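Side-chain contacts in ferritin (Ulva pertusa, PDB 3VNX), which probably oxidises ferrous iron and stores it as ferric mineral inside a hollow shell of 24 subunits: residues Y36-E39 and C40-A43; M94-Q97 and T98-G101; H176-Y179 and V180-R184; D119-G122 and E123-A127; Y52-S55 and Y56-A60. One frame throughout, in Å; residues are numbered along the deposited sequence.

Interaction 1. Residues Y36-E39 and C40-A43; sequences YHIE and CEAA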
loop_
_atom_site.group_PDB
_atom_site.type_symbol
_atom_site.label_atom_id
_atom_site.label_comp_id
_atom_site.label_asym_id
_atom_site.label_seq_id
_atom_site.Cartn_x
_atom_site.Cartn_y
_atom_site.Cartn_z
ATOM N N TYR A 36 -36.909 46.603 1.506
ATOM C CA TYR A 36 -37.579 45.351 1.236
ATOM C C TYR A 36 -39.091 45.550 1.404
ATOM O O TYR A 36 -39.614 45.467 2.518
ATOM C CB TYR A 36 -37.033 44.249 2.176
ATOM C CG TYR A 36 -37.509 42.868 1.788
ATOM C CD1 TYR A 36 -37.114 42.290 0.585
ATOM C CD2 TYR A 36 -38.382 42.153 2.602
ATOM C CE1 TYR A 36 -37.569 41.022 0.205
ATOM C CE2 TYR A 36 -38.837 40.884 2.232
ATOM C CZ TYR A 36 -38.430 40.330 1.026
ATOM O OH TYR A 36 -38.881 39.079 0.653
ATOM N N HIS A 37 -39.775 45.800 0.284
ATOM C CA HIS A 37 -41.172 46.246 0.256
ATOM C C HIS A 37 -42.163 45.226 0.791
ATOM O O HIS A 37 -42.014 44.019 0.587
ATOM C CB HIS A 37 -41.566 46.646 -1.175
ATOM C CG HIS A 37 -42.858 47.412 -1.275
ATOM N ND1 HIS A 37 -42.906 48.790 -1.313
ATOM C CD2 HIS A 37 -44.140 46.991 -1.390
ATOM C CE1 HIS A 37 -44.164 49.185 -1.423
ATOM N NE2 HIS A 37 -44.932 48.114 -1.481
ATOM N N ILE A 38 -43.196 45.716 1.464
ATOM C CA ILE A 38 -44.184 44.815 2.061
ATOM C C ILE A 38 -44.832 43.941 1.011
ATOM O O ILE A 38 -45.125 42.772 1.251
ATOM C CB ILE A 38 -45.274 45.573 2.817
ATOM C CG1 ILE A 38 -45.978 46.567 1.878
ATOM C CG2 ILE A 38 -44.676 46.263 4.053
ATOM C CD1 ILE A 38 -47.129 47.290 2.521
ATOM N N GLU A 39 -45.034 44.512 -0.167
ATOM C CA GLU A 39 -45.691 43.796 -1.245
ATOM C C GLU A 39 -44.807 42.623 -1.697
ATOM O O GLU A 39 -45.283 41.510 -1.916
ATOM C CB GLU A 39 -45.997 44.767 -2.386
ATOM C CG GLU A 39 -47.056 44.292 -3.344
ATOM C CD GLU A 39 -47.519 45.391 -4.282
ATOM O OE1 GLU A 39 -47.596 46.550 -3.827
ATOM O OE2 GLU A 39 -47.817 45.083 -5.461
ATOM N N CYS A 40 -43.511 42.880 -1.810
ATOM C CA CYS A 40 -42.548 41.821 -2.074
ATOM C C CYS A 40 -42.564 40.768 -0.975
ATOM O O CYS A 40 -42.704 39.576 -1.260
ATOM C CB CYS A 40 -41.142 42.405 -2.221
ATOM S SG CYS A 40 -40.966 43.472 -3.675
ATOM N N GLU A 41 -42.432 41.208 0.276
ATOM C CA GLU A 41 -42.514 40.305 1.427
ATOM C C GLU A 41 -43.749 39.425 1.353
ATOM O O GLU A 41 -43.677 38.213 1.588
ATOM C CB GLU A 41 -42.566 41.106 2.717
ATOM C CG GLU A 41 -42.837 40.290 3.969
ATOM C CD GLU A 41 -42.905 41.183 5.195
ATOM O OE1 GLU A 41 -43.272 42.370 5.017
ATOM O OE2 GLU A 41 -42.597 40.715 6.320
ATOM N N ALA A 42 -44.882 40.042 1.018
ATOM C CA ALA A 42 -46.144 39.311 0.907
ATOM C C ALA A 42 -46.191 38.366 -0.307
ATOM O O ALA A 42 -46.744 37.268 -0.226
ATOM C CB ALA A 42 -47.341 40.290 0.899
ATOM N N ALA A 43 -45.620 38.788 -1.431
ATOM C CA ALA A 43 -45.575 37.925 -2.612
ATOM C C ALA A 43 -44.732 36.668 -2.373
ATOM O O ALA A 43 -45.040 35.595 -2.897
ATOM C CB ALA A 43 -45.043 38.689 -3.811
#
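Cys40, the third residue of helix 38-66, lies against the backbone of His37, the N-cap residue. Its CB lies 3.4 Å from His37 O, and its sulfur, turned beside its own backbone N (chi1 -66°), comes back to 4.1 Å between SG and His37 CB. The imidazole presents its edge here, with Cys40 N near the ring plane, while the ring itself is stacked with His152. Glu41 follows and meets two residues. Its amide closes the first turn with a nearly straight bond, Glu41 N to His37 O at 2.9 Å and 175°. Its CB lies 3.8 Å from Tyr36 CE2, where the phenol crosses the glutamate chain at about a right angle. The polar ends of this pair are gripped by other parts of the chain: Tyr36 OH bonds Gln97 OE1, and the Glu41 carboxylate takes Arg103 N and a salt bridge from Arg33. Ala42 bonds backward, N to Ile38 O at 2.8 Å, and its CB rests 3.3 Å from that same Ile38 O. Ala43 repeats the step on Glu39 O, its methyl facing Leu145 and Ile148 of helix 123-151, and Glu39 itself extends to a salt bridge with Lys151. This is the N-terminal turn of the first long helix in the ferritin four-helix bundle, with side chains from just before the helix folded against its opening residues.

Interaction 2. Residues M94-Q97 and T98-G101; sequences MDYQ and TKRG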
loop_
_atom_site.group_PDB
_atom_site.type_symbol
_atom_site.label_atom_id
_atom_site.label_comp_id
_atom_site.label_asym_id
_atom_site.label_seq_id
_atom_site.Cartn_x
_atom_site.Cartn_y
_atom_site.Cartn_z
ATOM N N MET A 94 -38.512 30.751 2.227
ATOM C CA MET A 94 -38.587 31.167 3.623
ATOM C C MET A 94 -37.234 31.681 4.077
ATOM O O MET A 94 -37.130 32.712 4.758
ATOM C CB MET A 94 -39.066 30.004 4.494
ATOM C CG MET A 94 -40.425 29.467 4.046
ATOM S SD MET A 94 -40.879 27.860 4.714
ATOM C CE MET A 94 -40.924 28.232 6.479
ATOM N N ASP A 95 -36.193 30.968 3.674
ATOM C CA ASP A 95 -34.836 31.376 3.985
ATOM C C ASP A 95 -34.531 32.784 3.446
ATOM O O ASP A 95 -33.986 33.635 4.152
ATOM C CB ASP A 95 -33.857 30.353 3.425
ATOM C CG ASP A 95 -32.413 30.804 3.540
ATOM O OD1 ASP A 95 -31.925 30.981 4.682
ATOM O OD2 ASP A 95 -31.763 30.980 2.489
ATOM N N TYR A 96 -34.893 33.042 2.198
ATOM C CA TYR A 96 -34.671 34.376 1.660
ATOM C C TYR A 96 -35.480 35.411 2.434
ATOM O O TYR A 96 -34.987 36.514 2.700
ATOM C CB TYR A 96 -34.984 34.461 0.155
ATOM C CG TYR A 96 -34.372 35.693 -0.479
ATOM C CD1 TYR A 96 -33.004 35.735 -0.763
ATOM C CD2 TYR A 96 -35.151 36.835 -0.765
ATOM C CE1 TYR A 96 -32.408 36.872 -1.322
ATOM C CE2 TYR A 96 -34.563 37.984 -1.331
ATOM C CZ TYR A 96 -33.190 37.989 -1.608
ATOM O OH TYR A 96 -32.582 39.090 -2.167
ATOM N N GLN A 97 -36.714 35.049 2.794
ATOM C CA GLN A 97 -37.606 35.962 3.503
ATOM C C GLN A 97 -36.933 36.516 4.755
ATOM O O GLN A 97 -36.825 37.733 4.927
ATOM C CB GLN A 97 -38.923 35.278 3.871
ATOM C CG GLN A 97 -39.943 36.218 4.498
ATOM C CD GLN A 97 -40.664 37.094 3.464
ATOM O OE1 GLN A 97 -40.092 38.059 2.937
ATOM N NE2 GLN A 97 -41.929 36.753 3.173
ATOM N N THR A 98 -36.467 35.620 5.621
ATOM C CA THR A 98 -35.829 36.049 6.858
ATOM C C THR A 98 -34.409 36.578 6.617
ATOM O O THR A 98 -33.877 37.371 7.401
ATOM C CB THR A 98 -35.852 34.937 7.904
ATOM O OG1 THR A 98 -35.513 33.694 7.278
ATOM C CG2 THR A 98 -37.258 34.827 8.500
ATOM N N LYS A 99 -33.804 36.145 5.520
ATOM C CA LYS A 99 -32.550 36.728 5.093
ATOM C C LYS A 99 -32.711 38.244 4.869
ATOM O O LYS A 99 -31.853 39.023 5.273
ATOM C CB LYS A 99 -32.027 36.028 3.831
ATOM C CG LYS A 99 -30.545 36.300 3.522
ATOM C CD LYS A 99 -30.029 35.483 2.324
ATOM C CE LYS A 99 -29.597 34.078 2.739
ATOM N NZ LYS A 99 -29.243 33.203 1.564
ATOM N N ARG A 100 -33.807 38.664 4.237
ATOM C CA ARG A 100 -33.975 40.077 3.879
ATOM C C ARG A 100 -34.664 40.909 4.960
ATOM O O ARG A 100 -34.899 42.102 4.764
ATOM C CB ARG A 100 -34.755 40.231 2.564
ATOM C CG ARG A 100 -33.975 39.888 1.289
ATOM C CD ARG A 100 -32.846 40.883 0.990
ATOM N NE ARG A 100 -33.325 42.264 0.861
ATOM C CZ ARG A 100 -33.848 42.795 -0.247
ATOM N NH1 ARG A 100 -33.966 42.060 -1.347
ATOM N NH2 ARG A 100 -34.246 44.066 -0.255
ATOM N N GLY A 101 -34.994 40.282 6.086
ATOM C CA GLY A 101 -35.661 40.967 7.179
ATOM C C GLY A 101 -37.176 40.795 7.144
ATOM O O GLY A 101 -37.870 41.208 8.064
HETATM O O HOH W 1 -32.672 33.355 6.720
#
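Tyr96 holds its CG opposite the backbone N (chi1 -163°), and Arg100 folds at chi2 and chi3 (-68° and -58°); together these turns lay the two side chains alongside each other, pointing the same way. The arginine methylene presses on the phenol, Arg100 CG to Tyr96 CE2 at 3.3 Å. Beyond it the guanidinium stands perpendicular to the ring and offers an edge N-H to the hydroxyl, a weak bond of 3.4 Å from Arg100 NH1 to Tyr96 OH. The stronger partner of that NH1 is Asp154, in a salt bridge, and NH2 bonds Val34 O. The neighbouring Lys99 reaches back one turn to Asp95 in a loose salt bridge, NZ to OD2 at 3.5 Å, and has a long, weak ion pair with Asp171 of a neighbouring subunit. A water links Asp95 O, to which it donates at 2.9 Å, with Thr98 OG1, also at 2.9 Å. Gly101, with positive phi, ends helix 73-99 in a Schellman motif. The Tyr96 ring, stacked on Phe160, therefore has an aliphatic arginine stem beside it and a charged head at its hydroxyl. The arginine charge is probably balanced mainly by Asp154, with the phenol oxygen only a weak second partner.

Interaction 3. Residues H176-Y179 and V180-R184; sequences HAVY and VSQLR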
loop_
_atom_site.group_PDB
_atom_site.type_symbol
_atom_site.label_atom_id
_atom_site.label_comp_id
_atom_site.label_asym_id
_atom_site.label_seq_id
_atom_site.Cartn_x
_atom_site.Cartn_y
_atom_site.Cartn_z
ATOM N N HIS A 176 -40.953 17.655 -17.745
ATOM C CA HIS A 176 -42.300 17.087 -17.647
ATOM C C HIS A 176 -42.962 16.963 -19.015
ATOM O O HIS A 176 -43.713 16.020 -19.264
ATOM C CB HIS A 176 -43.181 17.873 -16.693
ATOM C CG HIS A 176 -42.872 17.625 -15.249
ATOM N ND1 HIS A 176 -43.634 16.791 -14.460
ATOM C CD2 HIS A 176 -41.884 18.097 -14.457
ATOM C CE1 HIS A 176 -43.130 16.765 -13.238
ATOM N NE2 HIS A 176 -42.067 17.547 -13.211
ATOM N N ALA A 177 -42.664 17.895 -19.912
ATOM C CA ALA A 177 -43.208 17.810 -21.266
ATOM C C ALA A 177 -42.780 16.489 -21.905
ATOM O O ALA A 177 -43.611 15.760 -22.465
ATOM C CB ALA A 177 -42.782 19.010 -22.116
ATOM N N VAL A 178 -41.490 16.170 -21.779
ATOM C CA VAL A 178 -40.935 14.929 -22.329
ATOM C C VAL A 178 -41.604 13.647 -21.803
ATOM O O VAL A 178 -41.950 12.761 -22.593
ATOM C CB VAL A 178 -39.426 14.861 -22.099
ATOM C CG1 VAL A 178 -38.868 13.498 -22.547
ATOM C CG2 VAL A 178 -38.757 16.002 -22.835
ATOM N N TYR A 179 -41.788 13.555 -20.484
ATOM C CA TYR A 179 -42.530 12.433 -19.890
ATOM C C TYR A 179 -43.895 12.240 -20.524
ATOM O O TYR A 179 -44.318 11.105 -20.793
ATOM C CB TYR A 179 -42.778 12.656 -18.399
ATOM C CG TYR A 179 -41.539 12.657 -17.556
ATOM C CD1 TYR A 179 -40.514 11.733 -17.778
ATOM C CD2 TYR A 179 -41.401 13.567 -16.516
ATOM C CE1 TYR A 179 -39.375 11.739 -16.996
ATOM C CE2 TYR A 179 -40.273 13.575 -15.722
ATOM C CZ TYR A 179 -39.264 12.664 -15.964
ATOM O OH TYR A 179 -38.151 12.693 -15.158
ATOM N N VAL A 180 -44.603 13.356 -20.695
ATOM C CA VAL A 180 -45.924 13.335 -21.309
ATOM C C VAL A 180 -45.817 12.808 -22.735
ATOM O O VAL A 180 -46.560 11.909 -23.142
ATOM C CB VAL A 180 -46.586 14.734 -21.296
ATOM C CG1 VAL A 180 -47.794 14.764 -22.207
ATOM C CG2 VAL A 180 -46.980 15.126 -19.873
ATOM N N SER A 181 -44.868 13.363 -23.483
ATOM C CA SER A 181 -44.623 12.919 -24.843
ATOM C C SER A 181 -44.342 11.408 -24.867
ATOM O O SER A 181 -44.844 10.686 -25.740
ATOM C CB SER A 181 -43.459 13.704 -25.445
ATOM O OG SER A 181 -43.006 13.094 -26.635
ATOM N N GLN A 182 -43.549 10.928 -23.908
ATOM C CA GLN A 182 -43.206 9.512 -23.871
ATOM C C GLN A 182 -44.421 8.615 -23.585
ATOM O O GLN A 182 -44.625 7.584 -24.248
ATOM C CB GLN A 182 -42.110 9.262 -22.839
ATOM C CG GLN A 182 -40.750 9.745 -23.284
ATOM C CD GLN A 182 -39.690 9.558 -22.217
ATOM O OE1 GLN A 182 -38.548 9.214 -22.523
ATOM N NE2 GLN A 182 -40.063 9.778 -20.956
ATOM N N LEU A 183 -45.220 8.997 -22.595
ATOM C CA LEU A 183 -46.381 8.193 -22.227
ATOM C C LEU A 183 -47.365 8.116 -23.400
ATOM O O LEU A 183 -47.909 7.049 -23.707
ATOM C CB LEU A 183 -47.033 8.748 -20.962
ATOM C CG LEU A 183 -46.270 8.356 -19.691
ATOM C CD1 LEU A 183 -46.835 9.023 -18.439
ATOM C CD2 LEU A 183 -46.291 6.842 -19.553
ATOM N N ARG A 184 -47.556 9.252 -24.065
ATOM C CA ARG A 184 -48.349 9.310 -25.282
ATOM C C ARG A 184 -47.787 8.391 -26.365
ATOM O O ARG A 184 -48.542 7.712 -27.049
ATOM C CB ARG A 184 -48.439 10.751 -25.801
ATOM C CG ARG A 184 -49.225 11.687 -24.886
ATOM C CD ARG A 184 -49.408 13.068 -25.504
ATOM N NE ARG A 184 -50.438 13.862 -24.826
ATOM C CZ ARG A 184 -51.083 14.884 -25.387
ATOM N NH1 ARG A 184 -50.813 15.240 -26.638
ATOM N NH2 ARG A 184 -51.995 15.555 -24.697
#
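Gln182 runs alongside the ring of Tyr179 and overlaps its edge, with NE2 near the ring plane and 3.8 Å from Tyr179 CD1. The two groups point the same way, but amide and ring planes stand 38° apart. Gln182 CG, swung beside its own backbone N (chi1 -74°), lies 3.3 Å from Val178 O, and further along the chain its CD touches Val178 CG1 at 4.0 Å. The phenol hydroxyl bonds Glu175 OE2, while its ring meets Phe78 with the planes nearly perpendicular. On another side of the helix, Val180 CG2 sits 3.4 Å from His176 O, and this valine packs on Tyr31 of a neighbouring subunit. Ser181 OG makes a weak hydrogen bond to Asn69 O of yet another subunit. Leu183 CG comes within 3.5 Å of Tyr179 O, and its side chain packs into helix 123-151 at Leu125 and Met128. Leu195, from the chain that folds back afterwards, covers both Gln182 and Leu183. Four regular bonds, among them Gln182 N to Val178 O at 2.8 Å, carry the helix through. The stretch belongs to the fourth long helix of the ferritin bundle, lined by its own subunit on one side and by shell neighbours on others.

Interaction 4. Residues D119-G122 and E123-A127; sequences DDKG and EALYA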
loop_
_atom_site.group_PDB
_atom_site.type_symbol
_atom_site.label_atom_id
_atom_site.label_comp_id
_atom_site.label_asym_id
_atom_site.label_seq_id
_atom_site.Cartn_x
_atom_site.Cartn_y
_atom_site.Cartn_z
ATOM N N ASP A 119 -59.866 6.868 -17.440
ATOM C CA ASP A 119 -60.108 5.813 -18.414
ATOM C C ASP A 119 -59.631 6.204 -19.800
ATOM O O ASP A 119 -59.161 5.362 -20.557
ATOM C CB ASP A 119 -61.593 5.442 -18.443
ATOM C CG ASP A 119 -62.054 4.780 -17.156
ATOM O OD1 ASP A 119 -61.215 4.151 -16.464
ATOM O OD2 ASP A 119 -63.259 4.886 -16.840
ATOM N N ASP A 120 -59.749 7.483 -20.126
ATOM C CA ASP A 120 -59.311 7.962 -21.428
ATOM C C ASP A 120 -57.802 7.835 -21.542
ATOM O O ASP A 120 -57.288 7.109 -22.396
ATOM C CB ASP A 120 -59.711 9.425 -21.634
ATOM C CG ASP A 120 -59.072 10.038 -22.876
ATOM O OD1 ASP A 120 -58.823 9.289 -23.854
ATOM O OD2 ASP A 120 -58.824 11.270 -22.870
ATOM N N LYS A 121 -57.097 8.537 -20.665
ATOM C CA LYS A 121 -55.657 8.653 -20.801
ATOM C C LYS A 121 -54.834 7.582 -20.061
ATOM O O LYS A 121 -53.695 7.284 -20.448
ATOM C CB LYS A 121 -55.228 10.080 -20.457
ATOM C CG LYS A 121 -55.466 11.022 -21.637
ATOM C CD LYS A 121 -55.171 12.458 -21.310
ATOM C CE LYS A 121 -55.536 13.377 -22.473
ATOM N NZ LYS A 121 -54.549 13.371 -23.593
ATOM N N GLY A 122 -55.431 6.969 -19.041
ATOM C CA GLY A 122 -54.698 6.088 -18.149
ATOM C C GLY A 122 -54.174 6.960 -17.028
ATOM O O GLY A 122 -53.892 8.140 -17.266
ATOM N N GLU A 123 -54.072 6.423 -15.809
ATOM C CA GLU A 123 -53.626 7.245 -14.674
ATOM C C GLU A 123 -52.184 7.758 -14.829
ATOM O O GLU A 123 -51.864 8.878 -14.412
ATOM C CB GLU A 123 -53.787 6.533 -13.324
ATOM C CG GLU A 123 -54.380 5.130 -13.383
ATOM C CD GLU A 123 -53.390 4.091 -13.873
ATOM O OE1 GLU A 123 -52.336 4.487 -14.422
ATOM O OE2 GLU A 123 -53.669 2.883 -13.717
ATOM N N ALA A 124 -51.312 6.944 -15.412
ATOM C CA ALA A 124 -49.934 7.373 -15.591
ATOM C C ALA A 124 -49.942 8.678 -16.366
ATOM O O ALA A 124 -49.583 9.745 -15.836
ATOM C CB ALA A 124 -49.122 6.311 -16.327
ATOM N N LEU A 125 -50.385 8.587 -17.616
ATOM C CA LEU A 125 -50.340 9.719 -18.523
ATOM C C LEU A 125 -51.085 10.897 -17.939
ATOM O O LEU A 125 -50.625 12.041 -18.011
ATOM C CB LEU A 125 -50.936 9.351 -19.885
ATOM C CG LEU A 125 -51.113 10.527 -20.840
ATOM C CD1 LEU A 125 -49.797 11.275 -21.081
ATOM C CD2 LEU A 125 -51.688 10.027 -22.146
ATOM N N TYR A 126 -52.244 10.616 -17.361
ATOM C CA TYR A 126 -53.048 11.672 -16.767
ATOM C C TYR A 126 -52.277 12.403 -15.671
ATOM O O TYR A 126 -52.163 13.629 -15.705
ATOM C CB TYR A 126 -54.362 11.125 -16.227
ATOM C CG TYR A 126 -55.111 12.141 -15.399
ATOM C CD1 TYR A 126 -55.389 11.905 -14.053
ATOM C CD2 TYR A 126 -55.520 13.354 -15.951
ATOM C CE1 TYR A 126 -56.072 12.842 -13.286
ATOM C CE2 TYR A 126 -56.203 14.296 -15.194
ATOM C CZ TYR A 126 -56.476 14.033 -13.863
ATOM O OH TYR A 126 -57.150 14.959 -13.105
ATOM N N ALA A 127 -51.749 11.650 -14.707
ATOM C CA ALA A 127 -50.940 12.224 -13.642
ATOM C C ALA A 127 -49.785 13.066 -14.184
ATOM O O ALA A 127 -49.479 14.144 -13.642
ATOM C CB ALA A 127 -50.413 11.132 -12.719
HETATM O O HOH W 2 -51.452 6.068 -19.078
#
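Gly122, at the N-cap with a positive phi of 90°, turns the chain into helix 123-151 and hands its carbonyl to the first regular bond, Tyr126 N to Gly122 O at 3.0 Å and 158°. Just before it, the carbonyl of Lys121 is tied to the helix through water: the water donates to Lys121 O at 2.9 Å and accepts from Leu125 N at 3.1 Å, taking up an N-H of the opening turn. Leu125 packs its side chain against the Lys121 stem. Its CD2 lies 3.9 Å from Lys121 CB, the leucine branch lying obliquely across the root of the lysine, and it also packs on Leu183 and Arg184 of helix 155-201. The lysine then leads away, bending at its last torsion, and NZ forms a salt bridge with Glu129 OE2, which Arg184 shares; NZ also bonds Thr23 O of a neighbouring subunit. Tyr126 brings its CB to 3.2 Å from Gly122 O before its ring leaves toward Phe116 and Asn118. Glu123 bends back on itself, with chi1 eclipsed at -1°, and its OE1 takes a weak bond from Ala124 N, 2.8 Å. A carboxylate in this first turn is probably favoured by the helix dipole. The whole is a glycine-capped helix N-terminus, opening the third long helix of the ferritin four-helix bundle.

Interaction 5. Residues Y52-S55 and Y56-A60; sequences YTIS and YVYHA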
loop_
_atom_site.group_PDB
_atom_site.type_symbol
_atom_site.label_atom_id
_atom_site.label_comp_id
_atom_site.label_asym_id
_atom_site.label_seq_id
_atom_site.Cartn_x
_atom_site.Cartn_y
_atom_site.Cartn_z
ATOM N N TYR A 52 -45.452 25.029 -1.189
ATOM C CA TYR A 52 -45.910 24.154 -0.118
ATOM C C TYR A 52 -47.164 23.373 -0.524
ATOM O O TYR A 52 -47.252 22.180 -0.244
ATOM C CB TYR A 52 -46.111 24.915 1.195
ATOM C CG TYR A 52 -45.347 24.320 2.366
ATOM C CD1 TYR A 52 -45.497 22.976 2.702
ATOM C CD2 TYR A 52 -44.478 25.100 3.137
ATOM C CE1 TYR A 52 -44.797 22.412 3.768
ATOM C CE2 TYR A 52 -43.777 24.553 4.221
ATOM C CZ TYR A 52 -43.943 23.201 4.529
ATOM O OH TYR A 52 -43.265 22.627 5.596
ATOM N N THR A 53 -48.112 24.015 -1.208
ATOM C CA THR A 53 -49.317 23.324 -1.681
ATOM C C THR A 53 -48.965 22.243 -2.697
ATOM O O THR A 53 -49.433 21.101 -2.606
ATOM C CB THR A 53 -50.341 24.288 -2.338
ATOM O OG1 THR A 53 -50.889 25.159 -1.347
ATOM C CG2 THR A 53 -51.476 23.507 -2.980
ATOM N N ILE A 54 -48.138 22.615 -3.674
ATOM C CA ILE A 54 -47.742 21.676 -4.730
ATOM C C ILE A 54 -46.965 20.466 -4.172
ATOM O O ILE A 54 -47.100 19.337 -4.651
ATOM C CB ILE A 54 -46.931 22.388 -5.816
ATOM C CG1 ILE A 54 -47.824 23.374 -6.571
ATOM C CG2 ILE A 54 -46.297 21.390 -6.765
ATOM C CD1 ILE A 54 -47.058 24.225 -7.549
ATOM N N SER A 55 -46.161 20.712 -3.149
ATOM C CA SER A 55 -45.495 19.624 -2.461
ATOM C C SER A 55 -46.528 18.637 -1.910
ATOM O O SER A 55 -46.353 17.420 -2.009
ATOM C CB SER A 55 -44.627 20.174 -1.333
ATOM O OG SER A 55 -44.164 19.126 -0.520
ATOM N N TYR A 56 -47.610 19.170 -1.341
ATOM C CA TYR A 56 -48.632 18.347 -0.691
ATOM C C TYR A 56 -49.393 17.541 -1.750
ATOM O O TYR A 56 -49.675 16.347 -1.579
ATOM C CB TYR A 56 -49.580 19.263 0.077
ATOM C CG TYR A 56 -50.314 18.675 1.277
ATOM C CD1 TYR A 56 -49.639 17.973 2.266
ATOM C CD2 TYR A 56 -51.683 18.888 1.441
ATOM C CE1 TYR A 56 -50.321 17.473 3.380
ATOM C CE2 TYR A 56 -52.373 18.391 2.539
ATOM C CZ TYR A 56 -51.693 17.692 3.509
ATOM O OH TYR A 56 -52.384 17.201 4.599
ATOM N N VAL A 57 -49.713 18.204 -2.851
ATOM C CA VAL A 57 -50.370 17.549 -3.970
ATOM C C VAL A 57 -49.503 16.425 -4.497
ATOM O O VAL A 57 -49.990 15.322 -4.753
ATOM C CB VAL A 57 -50.611 18.529 -5.109
ATOM C CG1 VAL A 57 -51.134 17.790 -6.326
ATOM C CG2 VAL A 57 -51.569 19.621 -4.666
ATOM N N TYR A 58 -48.212 16.704 -4.668
ATOM C CA TYR A 58 -47.300 15.670 -5.141
ATOM C C TYR A 58 -47.247 14.487 -4.187
ATOM O O TYR A 58 -47.125 13.334 -4.618
ATOM C CB TYR A 58 -45.906 16.228 -5.408
ATOM C CG TYR A 58 -45.835 16.929 -6.747
ATOM C CD1 TYR A 58 -46.737 16.606 -7.753
ATOM C CD2 TYR A 58 -44.884 17.910 -7.007
ATOM C CE1 TYR A 58 -46.698 17.236 -8.984
ATOM C CE2 TYR A 58 -44.836 18.550 -8.242
ATOM C CZ TYR A 58 -45.752 18.206 -9.233
ATOM O OH TYR A 58 -45.738 18.825 -10.476
ATOM N N HIS A 59 -47.356 14.773 -2.889
ATOM C CA HIS A 59 -47.357 13.713 -1.899
ATOM C C HIS A 59 -48.615 12.852 -2.055
ATOM O O HIS A 59 -48.569 11.627 -1.887
ATOM C CB HIS A 59 -47.252 14.277 -0.485
ATOM C CG HIS A 59 -46.582 13.346 0.471
ATOM N ND1 HIS A 59 -46.225 13.721 1.752
ATOM C CD2 HIS A 59 -46.181 12.060 0.333
ATOM C CE1 HIS A 59 -45.646 12.700 2.360
ATOM N NE2 HIS A 59 -45.612 11.677 1.521
ATOM N N ALA A 60 -49.736 13.486 -2.394
ATOM C CA ALA A 60 -50.967 12.728 -2.627
ATOM C C ALA A 60 -50.817 11.808 -3.855
ATOM O O ALA A 60 -51.244 10.640 -3.838
ATOM C CB ALA A 60 -52.168 13.667 -2.770
#
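Tyr58 has the Ile54 methyl against one side of its ring, CG2 to CE2 at 3.5 Å and to CD2 at 3.8 Å, while Ile54 O approaches obliquely at 3.4 Å from Tyr58 CG. Both residues lie on the first long helix of the ferritin four-helix bundle, one turn apart, with their side chains running the same way toward helix 123-151. There Tyr58 OH bonds Glu135 OE2, and Ile54 packs on Asn138. Tyr58 CG stands beside its backbone N (chi1 -80°), a turn that brings the ring back beside the carbonyl of Ile54, one turn earlier. A bound calcium ion is about 7 Å from the Ile54 side chain. The other aromatic groups serve a subunit interface: Tyr52 meets Tyr56 of a neighbouring subunit edge-to-face, and Tyr56 OH bonds Lys107 O of that same subunit. Tyr52 OH and His59 ND1 bond across this interface, once in each direction, which is consistent with a twofold pairing. The imidazole is held at both nitrogens, NE2 going to His91 ND1 of the neighbour. Below these groups the backbone is regular, with Tyr58 N bonding Ile54 O at 2.9 Å and His59 N bonding Ser55 O at 3.0 Å, and Val57 CG2 rests 3.3 Å from Thr53 O.

Overall arrangement
Interactions 1 and 2 cluster at one end of the bundle, where helix 38-66 begins and helix 73-99 ends, and they touch directly, with Glu41 O near Gln97 NE2 (2.8 Å). Interactions 3 and 4 meet at the opposite end, through Leu183 CD1 and Leu125 CA (3.6 Å). Interaction 5 shares helix 38-66 with interaction 1 but sits mid-helix. Interactions 2, 3 and 5 are buried, interaction 1 partly so, and interaction 4 lies at the surface, working through a glycine cap and a water. Interaction 5 is aromatic and tied to a subunit interface. Interaction 2 is the most ionic of the buried contacts, while interaction 3 has no salt bridge between its segments and rests on an amide beside a ring and on carbons packed against carbonyls.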